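PDB 1VE3: hypothetical protein PH0226 from Pyrococcus horikoshii, which binds S-adenosylmethionine and is probably a methyltransferase that depends on it, although its methyl acceptor is not known. Local coordinates for residues E62-D67 against E88-D93; A94-F99 against V128-K133; E100-D105 against L132-K137. All coordinates share one frame; numbering follows the deposited sequence.

In the fold
Followed from the N terminus, the chain illustrates how a Rossmann-like methyltransferase sheet is assembled. Contact 1 closes the first loop, bringing strand 88-91 beside strand 62-67 after helix 70-82. Contact 2 opens at residue 94, in the loop between strands 88-91 and 104-110, and closes where the end of helix 118-131 comes back against that loop. Contact 3 opens at residue 100, within the span contact 2 encloses, and closes on 132-137, so the two spans cross; it ties the start of strand 104-110 to the start of strand 136-143. Phe99 joins the first two by packing on Val64 and Val66; the salt bridge of Arg130 with Asp101 joins the last two. Contacts 1 and 2 reach S-adenosylmethionine.

Contact 1 (E62-D67 against E88-D93); sequences EVVGVD and EFIVGD. With SAM (S-adenosylmethionine), chain C.
Val64 to Asp67 run parallel to Glu88 to Val91, at a closest axis separation of 4.7 Å and an angle of 23°, in register from Val64 with Glu88 to Asp67 with Val91. Gly65 lies at the middle of the ladder: its N donates to Glu88 O and its O accepts from Ile90 N, while Asp67 N donates to Ile90 O. The pairing is frayed at the start, where Glu88 N to Val63 O is a weak bond. Because Gly65 carries no side chain, the Phe89 ring can settle against the backbone, with CD1 3.9 Å from Gly65 CA. On the other face, Val66 sends CG1 anti to its backbone N (chi1 178°) and sets this methyl 3.6 Å from Gly92 CA, where strand gives way to loop.

Beyond the C-terminal edge of both strands sits the cofactor. Asp67 spreads its carboxylate over the ribose diol, OD1 accepting from O2' of S-adenosylmethionine at a very short 2.5 Å and OD2 accepting from O3' at 2.8 Å. Backbone N atoms of Ser69 and Gly48 also donate to OD1 and OD2 respectively, so each oxygen is held from the protein side as well. Asp93 OD1 takes the adenine N6 at 2.8 Å and 169°, while its OD2 forms a salt bridge with Arg95. An acidic residue closing the second strand is a familiar ribose anchor of this fold, and the pair of carboxylates here implies recognition of the adenosine moiety by its hydroxyls and exocyclic amine.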
loop_
_atom_site.group_PDB
_atom_site.type_symbol
_atom_site.label_atom_id
_atom_site.label_comp_id
_atom_site.label_asym_id
_atom_site.label_seq_id
_atom_site.Cartn_x
_atom_site.Cartn_y
_atom_site.Cartn_z
ATOM N N GLU A 62 -15.030 16.898 -7.947
ATOM C CA GLU A 62 -14.406 17.654 -9.029
ATOM C C GLU A 62 -13.042 18.019 -8.447
ATOM O O GLU A 62 -12.951 18.858 -7.544
ATOM C CB GLU A 62 -15.227 18.909 -9.330
ATOM C CG GLU A 62 -14.693 19.739 -10.482
ATOM C CD GLU A 62 -15.531 20.972 -10.746
ATOM O OE1 GLU A 62 -15.157 21.765 -11.637
ATOM O OE2 GLU A 62 -16.562 21.149 -10.063
ATOM N N VAL A 63 -11.986 17.398 -8.967
ATOM C CA VAL A 63 -10.647 17.608 -8.421
ATOM C C VAL A 63 -9.609 18.408 -9.197
ATOM O O VAL A 63 -9.475 18.287 -10.415
ATOM C CB VAL A 63 -10.005 16.247 -8.069
ATOM C CG1 VAL A 63 -8.691 16.460 -7.336
ATOM C CG2 VAL A 63 -10.967 15.429 -7.233
ATOM N N VAL A 64 -8.859 19.215 -8.454
ATOM C CA VAL A 64 -7.780 20.019 -9.007
ATOM C C VAL A 64 -6.542 19.753 -8.154
ATOM O O VAL A 64 -6.564 19.939 -6.935
ATOM C CB VAL A 64 -8.093 21.518 -8.946
ATOM C CG1 VAL A 64 -6.967 22.298 -9.589
ATOM C CG2 VAL A 64 -9.416 21.802 -9.647
ATOM N N GLY A 65 -5.466 19.308 -8.796
ATOM C CA GLY A 65 -4.243 19.019 -8.070
ATOM C C GLY A 65 -3.141 20.020 -8.357
ATOM O O GLY A 65 -2.838 20.303 -9.518
ATOM N N VAL A 66 -2.530 20.543 -7.298
ATOM C CA VAL A 66 -1.459 21.527 -7.426
ATOM C C VAL A 66 -0.180 21.114 -6.687
ATOM O O VAL A 66 -0.229 20.727 -5.528
ATOM C CB VAL A 66 -1.921 22.905 -6.870
ATOM C CG1 VAL A 66 -0.783 23.922 -6.953
ATOM C CG2 VAL A 66 -3.139 23.396 -7.647
ATOM N N ASP A 67 0.964 21.207 -7.359
ATOM C CA ASP A 67 2.249 20.863 -6.745
ATOM C C ASP A 67 3.321 21.741 -7.381
ATOM O O ASP A 67 3.198 22.136 -8.542
ATOM C CB ASP A 67 2.583 19.381 -6.951
ATOM C CG ASP A 67 3.672 18.882 -5.994
ATOM O OD1 ASP A 67 4.846 19.289 -6.131
ATOM O OD2 ASP A 67 3.349 18.076 -5.095
ATOM N N GLU A 88 -7.446 17.804 -13.174
ATOM C CA GLU A 88 -6.504 18.750 -13.754
ATOM C C GLU A 88 -5.357 19.050 -12.803
ATOM O O GLU A 88 -5.570 19.517 -11.683
ATOM C CB GLU A 88 -7.191 20.067 -14.115
ATOM C CG GLU A 88 -6.188 21.154 -14.491
ATOM C CD GLU A 88 -6.836 22.431 -14.985
ATOM O OE1 GLU A 88 -7.679 23.000 -14.257
ATOM O OE2 GLU A 88 -6.489 22.865 -16.103
ATOM N N PHE A 89 -4.142 18.790 -13.266
ATOM C CA PHE A 89 -2.953 19.037 -12.471
ATOM C C PHE A 89 -2.276 20.313 -12.932
ATOM O O PHE A 89 -2.086 20.535 -14.130
ATOM C CB PHE A 89 -1.994 17.855 -12.581
ATOM C CG PHE A 89 -2.526 16.604 -11.962
ATOM C CD1 PHE A 89 -2.674 16.509 -10.584
ATOM C CD2 PHE A 89 -2.913 15.530 -12.756
ATOM C CE1 PHE A 89 -3.202 15.359 -10.003
ATOM C CE2 PHE A 89 -3.441 14.375 -12.185
ATOM C CZ PHE A 89 -3.587 14.288 -10.810
ATOM N N ILE A 90 -1.920 21.153 -11.967
ATOM C CA ILE A 90 -1.270 22.418 -12.263
ATOM C C ILE A 90 -0.029 22.586 -11.408
ATOM O O ILE A 90 -0.032 22.247 -10.227
ATOM C CB ILE A 90 -2.208 23.608 -11.977
ATOM C CG1 ILE A 90 -3.518 23.438 -12.742
ATOM C CG2 ILE A 90 -1.535 24.907 -12.385
ATOM C CD1 ILE A 90 -4.544 24.518 -12.437
ATOM N N VAL A 91 1.032 23.109 -12.011
ATOM C CA VAL A 91 2.275 23.345 -11.297
ATOM C C VAL A 91 2.147 24.699 -10.608
ATOM O O VAL A 91 2.200 25.744 -11.264
ATOM C CB VAL A 91 3.475 23.377 -12.262
ATOM C CG1 VAL A 91 4.744 23.696 -11.502
ATOM C CG2 VAL A 91 3.614 22.034 -12.962
ATOM N N GLY A 92 1.966 24.678 -9.289
ATOM C CA GLY A 92 1.820 25.917 -8.547
ATOM C C GLY A 92 2.434 25.897 -7.159
ATOM O O GLY A 92 2.884 24.856 -6.674
ATOM N N ASP A 93 2.444 27.062 -6.516
ATOM C CA ASP A 93 3.016 27.212 -5.182
ATOM C C ASP A 93 1.912 27.360 -4.140
ATOM O O ASP A 93 1.117 28.299 -4.199
ATOM C CB ASP A 93 3.916 28.443 -5.147
ATOM C CG ASP A 93 4.738 28.536 -3.871
ATOM O OD1 ASP A 93 4.353 27.936 -2.844
ATOM O OD2 ASP A 93 5.771 29.230 -3.896
HETATM N N SAM C . -0.050 15.082 -0.886
HETATM C CA SAM C . 1.010 14.175 -1.415
HETATM C C SAM C . 0.653 12.728 -1.084
HETATM O O SAM C . 0.891 11.857 -1.931
HETATM O OXT SAM C . 0.137 12.542 0.062
HETATM C CB SAM C . 2.298 14.532 -0.746
HETATM C CG SAM C . 3.473 14.173 -1.513
HETATM S SD SAM C . 5.070 14.596 -0.708
HETATM C CE SAM C . 5.116 13.721 0.726
HETATM C "C5'" SAM C . 5.007 16.377 -0.466
HETATM C "C4'" SAM C . 4.836 17.299 -1.781
HETATM O "O4'" SAM C . 4.795 18.712 -1.378
HETATM C "C3'" SAM C . 6.034 17.258 -2.717
HETATM O "O3'" SAM C . 5.361 16.558 -3.878
HETATM C "C2'" SAM C . 6.367 18.626 -3.203
HETATM O "O2'" SAM C . 6.686 18.933 -4.525
HETATM C "C1'" SAM C . 5.189 19.425 -2.531
HETATM N N9 SAM C . 5.560 20.805 -2.194
HETATM C C8 SAM C . 6.624 21.342 -1.470
HETATM N N7 SAM C . 6.602 22.650 -1.388
HETATM C C5 SAM C . 5.489 23.011 -2.081
HETATM C C6 SAM C . 4.856 24.292 -2.397
HETATM N N6 SAM C . 5.362 25.466 -1.986
HETATM N N1 SAM C . 3.670 24.309 -3.163
HETATM C C2 SAM C . 3.123 23.130 -3.602
HETATM N N3 SAM C . 3.630 21.889 -3.365
HETATM C C4 SAM C . 4.820 21.884 -2.595
#

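Contact 2 (A94-F99 against V128-K133); sequences ARKLSF and VRRVLK. With SAM (S-adenosylmethionine), chain C.
Arg130 turns the end of its guanidinium group onto the backbone of the facing loop, NH1 and NH2 both donating to Phe99 O, at 3.0 and 3.2 Å. The oxygen lies in the guanidinium plane, so the grip is end-on, and both nitrogens approach it from the same face of the carbonyl plane. The side chain leaves the helix with CG anti to the backbone N and then bends at chi3 (77°), which folds the group back toward the loop. One guanidinium face rests on Val131 CG1, 3.4 Å from its plane and offset toward the rim. That same methyl carries the packed part of the contact, touching Phe99 CB at 4.1 Å and Leu97 CD1 at 4.2 Å; Leu97 and Val131 are both buried.

The opposite character prevails around Lys96, whose exposed chain curls back so that NZ donates to Leu97 O at 3.0 Å, from above the carbonyl plane. Arg130 NH2 is equally near that oxygen, but its angle is too poor for a bond, and Lys96 NZ and Arg130 NH2 stand 4.5 Å apart. Salt bridges of Arg130 with Asp101 and with Glu127, both outside the two segments, probably offset this repulsion.

At the start of the loop, Ala94 N donates almost straight to N1 of the adenine (2.8 Å, 174°), a backbone reading of the base. From this pocket the loop runs along helix 118-131: Ala94 packs on Val124 of that helix, Ala94 and Leu97 lean on Leu45 of strand 41-45, and Val131 meets Phe104 at the beginning of strand 104-110.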
loop_
_atom_site.group_PDB
_atom_site.type_symbol
_atom_site.label_atom_id
_atom_site.label_comp_id
_atom_site.label_asym_id
_atom_site.label_seq_id
_atom_site.Cartn_x
_atom_site.Cartn_y
_atom_site.Cartn_z
ATOM N N ALA A 94 1.880 26.435 -3.184
ATOM C CA ALA A 94 0.872 26.437 -2.132
ATOM C C ALA A 94 0.909 27.718 -1.316
ATOM O O ALA A 94 -0.097 28.101 -0.720
ATOM C CB ALA A 94 1.072 25.230 -1.207
ATOM N N ARG A 95 2.071 28.368 -1.290
ATOM C CA ARG A 95 2.251 29.608 -0.539
ATOM C C ARG A 95 1.580 30.797 -1.226
ATOM O O ARG A 95 1.309 31.813 -0.589
ATOM C CB ARG A 95 3.742 29.891 -0.340
ATOM C CG ARG A 95 4.464 28.839 0.500
ATOM C CD ARG A 95 5.971 29.029 0.456
ATOM N NE ARG A 95 6.466 29.047 -0.916
ATOM C CZ ARG A 95 7.720 29.309 -1.273
ATOM N NH1 ARG A 95 8.649 29.582 -0.358
ATOM N NH2 ARG A 95 8.044 29.305 -2.558
ATOM N N LYS A 96 1.304 30.664 -2.521
ATOM C CA LYS A 96 0.654 31.731 -3.276
ATOM C C LYS A 96 -0.074 31.190 -4.506
ATOM O O LYS A 96 0.483 31.145 -5.602
ATOM C CB LYS A 96 1.674 32.787 -3.710
ATOM C CG LYS A 96 1.028 33.988 -4.402
ATOM C CD LYS A 96 -0.058 34.600 -3.511
ATOM C CE LYS A 96 -0.897 35.643 -4.250
ATOM N NZ LYS A 96 -1.666 35.050 -5.381
ATOM N N LEU A 97 -1.329 30.797 -4.307
ATOM C CA LEU A 97 -2.161 30.242 -5.368
ATOM C C LEU A 97 -2.802 31.336 -6.203
ATOM O O LEU A 97 -3.087 32.424 -5.701
ATOM C CB LEU A 97 -3.252 29.367 -4.758
ATOM C CG LEU A 97 -2.763 28.260 -3.824
ATOM C CD1 LEU A 97 -3.944 27.717 -3.028
ATOM C CD2 LEU A 97 -2.084 27.158 -4.633
ATOM N N SER A 98 -3.047 31.035 -7.475
ATOM C CA SER A 98 -3.647 31.997 -8.393
ATOM C C SER A 98 -5.166 31.898 -8.481
ATOM O O SER A 98 -5.790 32.669 -9.209
ATOM C CB SER A 98 -3.069 31.814 -9.797
ATOM O OG SER A 98 -3.532 30.603 -10.369
ATOM N N PHE A 99 -5.762 30.952 -7.760
ATOM C CA PHE A 99 -7.213 30.789 -7.795
ATOM C C PHE A 99 -7.911 32.000 -7.191
ATOM O O PHE A 99 -7.327 32.728 -6.383
ATOM C CB PHE A 99 -7.646 29.535 -7.023
ATOM C CG PHE A 99 -7.062 28.258 -7.554
ATOM C CD1 PHE A 99 -7.326 27.846 -8.856
ATOM C CD2 PHE A 99 -6.233 27.476 -6.757
ATOM C CE1 PHE A 99 -6.770 26.672 -9.359
ATOM C CE2 PHE A 99 -5.670 26.300 -7.249
ATOM C CZ PHE A 99 -5.937 25.897 -8.550
ATOM N N VAL A 128 -5.050 29.061 1.891
ATOM C CA VAL A 128 -6.086 28.038 1.948
ATOM C C VAL A 128 -7.406 28.663 2.382
ATOM O O VAL A 128 -8.451 28.419 1.780
ATOM C CB VAL A 128 -5.723 26.921 2.949
ATOM C CG1 VAL A 128 -6.904 25.976 3.121
ATOM C CG2 VAL A 128 -4.483 26.158 2.454
ATOM N N ARG A 129 -7.359 29.458 3.445
ATOM C CA ARG A 129 -8.567 30.099 3.928
ATOM C C ARG A 129 -9.190 30.956 2.832
ATOM O O ARG A 129 -10.401 30.945 2.648
ATOM C CB ARG A 129 -8.271 30.970 5.149
ATOM C CG ARG A 129 -9.458 31.823 5.559
ATOM C CD ARG A 129 -9.139 32.712 6.740
ATOM N NE ARG A 129 -10.177 33.716 6.936
ATOM C CZ ARG A 129 -10.460 34.671 6.057
ATOM N NH1 ARG A 129 -9.781 34.757 4.920
ATOM N NH2 ARG A 129 -11.424 35.544 6.314
ATOM N N ARG A 130 -8.347 31.677 2.095
ATOM C CA ARG A 130 -8.809 32.563 1.033
ATOM C C ARG A 130 -9.533 31.885 -0.128
ATOM O O ARG A 130 -10.593 32.349 -0.552
ATOM C CB ARG A 130 -7.634 33.377 0.479
ATOM C CG ARG A 130 -8.024 34.323 -0.650
ATOM C CD ARG A 130 -6.843 35.136 -1.151
ATOM N NE ARG A 130 -5.943 34.365 -2.007
ATOM C CZ ARG A 130 -6.299 33.808 -3.159
ATOM N NH1 ARG A 130 -7.543 33.932 -3.600
ATOM N NH2 ARG A 130 -5.413 33.130 -3.873
ATOM N N VAL A 131 -8.959 30.800 -0.648
ATOM C CA VAL A 131 -9.547 30.079 -1.780
ATOM C C VAL A 131 -10.671 29.128 -1.358
ATOM O O VAL A 131 -11.349 28.530 -2.191
ATOM C CB VAL A 131 -8.471 29.270 -2.528
ATOM C CG1 VAL A 131 -7.360 30.197 -2.994
ATOM C CG2 VAL A 131 -7.912 28.179 -1.613
ATOM N N LEU A 132 -10.871 29.003 -0.056
ATOM C CA LEU A 132 -11.907 28.127 0.467
ATOM C C LEU A 132 -13.219 28.892 0.654
ATOM O O LEU A 132 -13.220 30.042 1.106
ATOM C CB LEU A 132 -11.440 27.559 1.806
ATOM C CG LEU A 132 -11.984 26.228 2.305
ATOM C CD1 LEU A 132 -11.756 25.151 1.265
ATOM C CD2 LEU A 132 -11.287 25.870 3.606
ATOM N N LYS A 133 -14.336 28.265 0.293
ATOM C CA LYS A 133 -15.631 28.899 0.479
ATOM C C LYS A 133 -15.896 28.909 1.980
ATOM O O LYS A 133 -15.512 27.980 2.686
ATOM C CB LYS A 133 -16.737 28.100 -0.208
ATOM C CG LYS A 133 -16.695 28.087 -1.728
ATOM C CD LYS A 133 -17.897 27.320 -2.275
ATOM C CE LYS A 133 -17.832 27.183 -3.783
ATOM N NZ LYS A 133 -18.893 26.266 -4.291
HETATM N N SAM C . -0.050 15.082 -0.886
HETATM C CA SAM C . 1.010 14.175 -1.415
HETATM C C SAM C . 0.653 12.728 -1.084
HETATM O O SAM C . 0.891 11.857 -1.931
HETATM O OXT SAM C . 0.137 12.542 0.062
HETATM C CB SAM C . 2.298 14.532 -0.746
HETATM C CG SAM C . 3.473 14.173 -1.513
HETATM S SD SAM C . 5.070 14.596 -0.708
HETATM C CE SAM C . 5.116 13.721 0.726
HETATM C "C5'" SAM C . 5.007 16.377 -0.466
HETATM C "C4'" SAM C . 4.836 17.299 -1.781
HETATM O "O4'" SAM C . 4.795 18.712 -1.378
HETATM C "C3'" SAM C . 6.034 17.258 -2.717
HETATM O "O3'" SAM C . 5.361 16.558 -3.878
HETATM C "C2'" SAM C . 6.367 18.626 -3.203
HETATM O "O2'" SAM C . 6.686 18.933 -4.525
HETATM C "C1'" SAM C . 5.189 19.425 -2.531
HETATM N N9 SAM C . 5.560 20.805 -2.194
HETATM C C8 SAM C . 6.624 21.342 -1.470
HETATM N N7 SAM C . 6.602 22.650 -1.388
HETATM C C5 SAM C . 5.489 23.011 -2.081
HETATM C C6 SAM C . 4.856 24.292 -2.397
HETATM N N6 SAM C . 5.362 25.466 -1.986
HETATM N N1 SAM C . 3.670 24.309 -3.163
HETATM C C2 SAM C . 3.123 23.130 -3.602
HETATM N N3 SAM C . 3.630 21.889 -3.365
HETATM C C4 SAM C . 4.820 21.884 -2.595
#

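Contact 3 (E100-D105 against L132-K137); sequences EDKTFD and LKPSGK
Lys102 runs its methylene chain past the CD corner of Pro134, the two side chains crossing at about a right angle, with CG, CD and CE all close to Pro134 CD, the nearest being CE at 3.7 Å. This meeting lies at the entry to two neighbouring parallel strands, 104-110 and 136-143, of the Rossmann-like sheet, joined through helix 118-131 in a beta-alpha-beta crossover. A type I turn from Lys133 to Gly136 leads into the second strand.

Lys133 is held at both ends. Its backbone N donates to Phe104 O at 2.8 Å, and its CG, anti to the carbonyl carbon (chi1 -68°), lies against that same oxygen. The chain then runs out extended and meets the Asp105 side chain obliquely, CD passing 3.4 Å from OD1 before NZ forms a weak salt bridge to it at 3.3 Å. The main polar partner of Asp105 is Lys41 N, which donates to OD2. With a leucine in place of Lys133, Asp105 OD1 would probably be left without its charged mate and the carboxylate would depend more on Lys41.

Deeper in, Leu132 CD1 packs 3.7 Å from Phe104 O and 4.3 Å from Phe104 CB. Gly136 brings its CA to 3.1 Å from Asp105 O, and this oxygen accepts a hydrogen bond from Lys137 N at 2.8 Å.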
loop_
_atom_site.group_PDB
_atom_site.type_symbol
_atom_site.label_atom_id
_atom_site.label_comp_id
_atom_site.label_asym_id
_atom_site.label_seq_id
_atom_site.Cartn_x
_atom_site.Cartn_y
_atom_site.Cartn_z
ATOM N N GLU A 100 -9.162 32.209 -7.589
ATOM C CA GLU A 100 -9.953 33.318 -7.072
ATOM C C GLU A 100 -10.356 32.966 -5.650
ATOM O O GLU A 100 -10.218 31.816 -5.222
ATOM C CB GLU A 100 -11.215 33.518 -7.920
ATOM C CG GLU A 100 -10.938 33.730 -9.396
ATOM C CD GLU A 100 -10.169 35.006 -9.656
ATOM O OE1 GLU A 100 -10.770 36.096 -9.530
ATOM O OE2 GLU A 100 -8.962 34.921 -9.974
ATOM N N ASP A 101 -10.858 33.954 -4.925
ATOM C CA ASP A 101 -11.289 33.752 -3.551
ATOM C C ASP A 101 -12.538 32.877 -3.514
ATOM O O ASP A 101 -13.343 32.891 -4.445
ATOM C CB ASP A 101 -11.580 35.103 -2.893
ATOM C CG ASP A 101 -10.454 36.098 -3.095
ATOM O OD1 ASP A 101 -9.290 35.718 -2.880
ATOM O OD2 ASP A 101 -10.725 37.259 -3.465
ATOM N N LYS A 102 -12.687 32.106 -2.442
ATOM C CA LYS A 102 -13.847 31.239 -2.280
ATOM C C LYS A 102 -14.105 30.367 -3.506
ATOM O O LYS A 102 -15.214 30.329 -4.030
ATOM C CB LYS A 102 -15.082 32.095 -1.993
ATOM C CG LYS A 102 -14.977 32.919 -0.722
ATOM C CD LYS A 102 -16.143 33.889 -0.598
ATOM C CE LYS A 102 -16.155 34.544 0.767
ATOM N NZ LYS A 102 -14.831 35.129 1.100
ATOM N N THR A 103 -13.083 29.658 -3.959
ATOM C CA THR A 103 -13.227 28.799 -5.125
ATOM C C THR A 103 -13.512 27.340 -4.775
ATOM O O THR A 103 -14.178 26.641 -5.536
ATOM C CB THR A 103 -11.958 28.847 -6.002
ATOM O OG1 THR A 103 -11.869 30.127 -6.643
ATOM C CG2 THR A 103 -11.985 27.746 -7.056
ATOM N N PHE A 104 -13.041 26.883 -3.621
ATOM C CA PHE A 104 -13.223 25.477 -3.259
ATOM C C PHE A 104 -14.140 25.136 -2.094
ATOM O O PHE A 104 -14.371 25.946 -1.198
ATOM C CB PHE A 104 -11.847 24.852 -3.010
ATOM C CG PHE A 104 -10.922 24.955 -4.188
ATOM C CD1 PHE A 104 -10.964 24.010 -5.211
ATOM C CD2 PHE A 104 -10.035 26.025 -4.297
ATOM C CE1 PHE A 104 -10.136 24.129 -6.332
ATOM C CE2 PHE A 104 -9.201 26.154 -5.416
ATOM C CZ PHE A 104 -9.254 25.201 -6.434
ATOM N N ASP A 105 -14.664 23.914 -2.132
ATOM C CA ASP A 105 -15.528 23.391 -1.078
ATOM C C ASP A 105 -14.636 22.604 -0.123
ATOM O O ASP A 105 -14.952 22.450 1.056
ATOM C CB ASP A 105 -16.580 22.446 -1.657
ATOM C CG ASP A 105 -17.596 23.158 -2.523
ATOM O OD1 ASP A 105 -18.353 24.006 -1.984
ATOM O OD2 ASP A 105 -17.631 22.863 -3.743
ATOM N N LEU A 132 -10.871 29.003 -0.056
ATOM C CA LEU A 132 -11.907 28.127 0.467
ATOM C C LEU A 132 -13.219 28.892 0.654
ATOM O O LEU A 132 -13.220 30.042 1.106
ATOM C CB LEU A 132 -11.440 27.559 1.806
ATOM C CG LEU A 132 -11.984 26.228 2.305
ATOM C CD1 LEU A 132 -11.756 25.151 1.265
ATOM C CD2 LEU A 132 -11.287 25.870 3.606
ATOM N N LYS A 133 -14.336 28.265 0.293
ATOM C CA LYS A 133 -15.631 28.899 0.479
ATOM C C LYS A 133 -15.896 28.909 1.980
ATOM O O LYS A 133 -15.512 27.980 2.686
ATOM C CB LYS A 133 -16.737 28.100 -0.208
ATOM C CG LYS A 133 -16.695 28.087 -1.728
ATOM C CD LYS A 133 -17.897 27.320 -2.275
ATOM C CE LYS A 133 -17.832 27.183 -3.783
ATOM N NZ LYS A 133 -18.893 26.266 -4.291
ATOM N N PRO A 134 -16.559 29.961 2.491
ATOM C CA PRO A 134 -16.831 29.998 3.932
ATOM C C PRO A 134 -17.490 28.710 4.440
ATOM O O PRO A 134 -17.322 28.329 5.596
ATOM C CB PRO A 134 -17.723 31.238 4.092
ATOM C CG PRO A 134 -18.344 31.416 2.712
ATOM C CD PRO A 134 -17.189 31.097 1.796
ATOM N N SER A 135 -18.224 28.026 3.569
ATOM C CA SER A 135 -18.885 26.780 3.963
ATOM C C SER A 135 -17.995 25.571 3.683
ATOM O O SER A 135 -18.388 24.431 3.936
ATOM C CB SER A 135 -20.198 26.617 3.198
ATOM O OG SER A 135 -19.954 26.596 1.803
ATOM N N GLY A 136 -16.797 25.838 3.164
ATOM C CA GLY A 136 -15.865 24.775 2.822
ATOM C C GLY A 136 -15.117 24.161 3.986
ATOM O O GLY A 136 -15.289 24.573 5.133
ATOM N N LYS A 137 -14.284 23.167 3.687
ATOM C CA LYS A 137 -13.511 22.493 4.720
ATOM C C LYS A 137 -12.050 22.261 4.342
ATOM O O LYS A 137 -11.745 21.847 3.230
ATOM C CB LYS A 137 -14.184 21.164 5.081
ATOM C CG LYS A 137 -15.531 21.373 5.755
ATOM C CD LYS A 137 -16.488 20.217 5.570
ATOM C CE LYS A 137 -16.316 19.154 6.633
ATOM N NZ LYS A 137 -17.414 18.150 6.554
#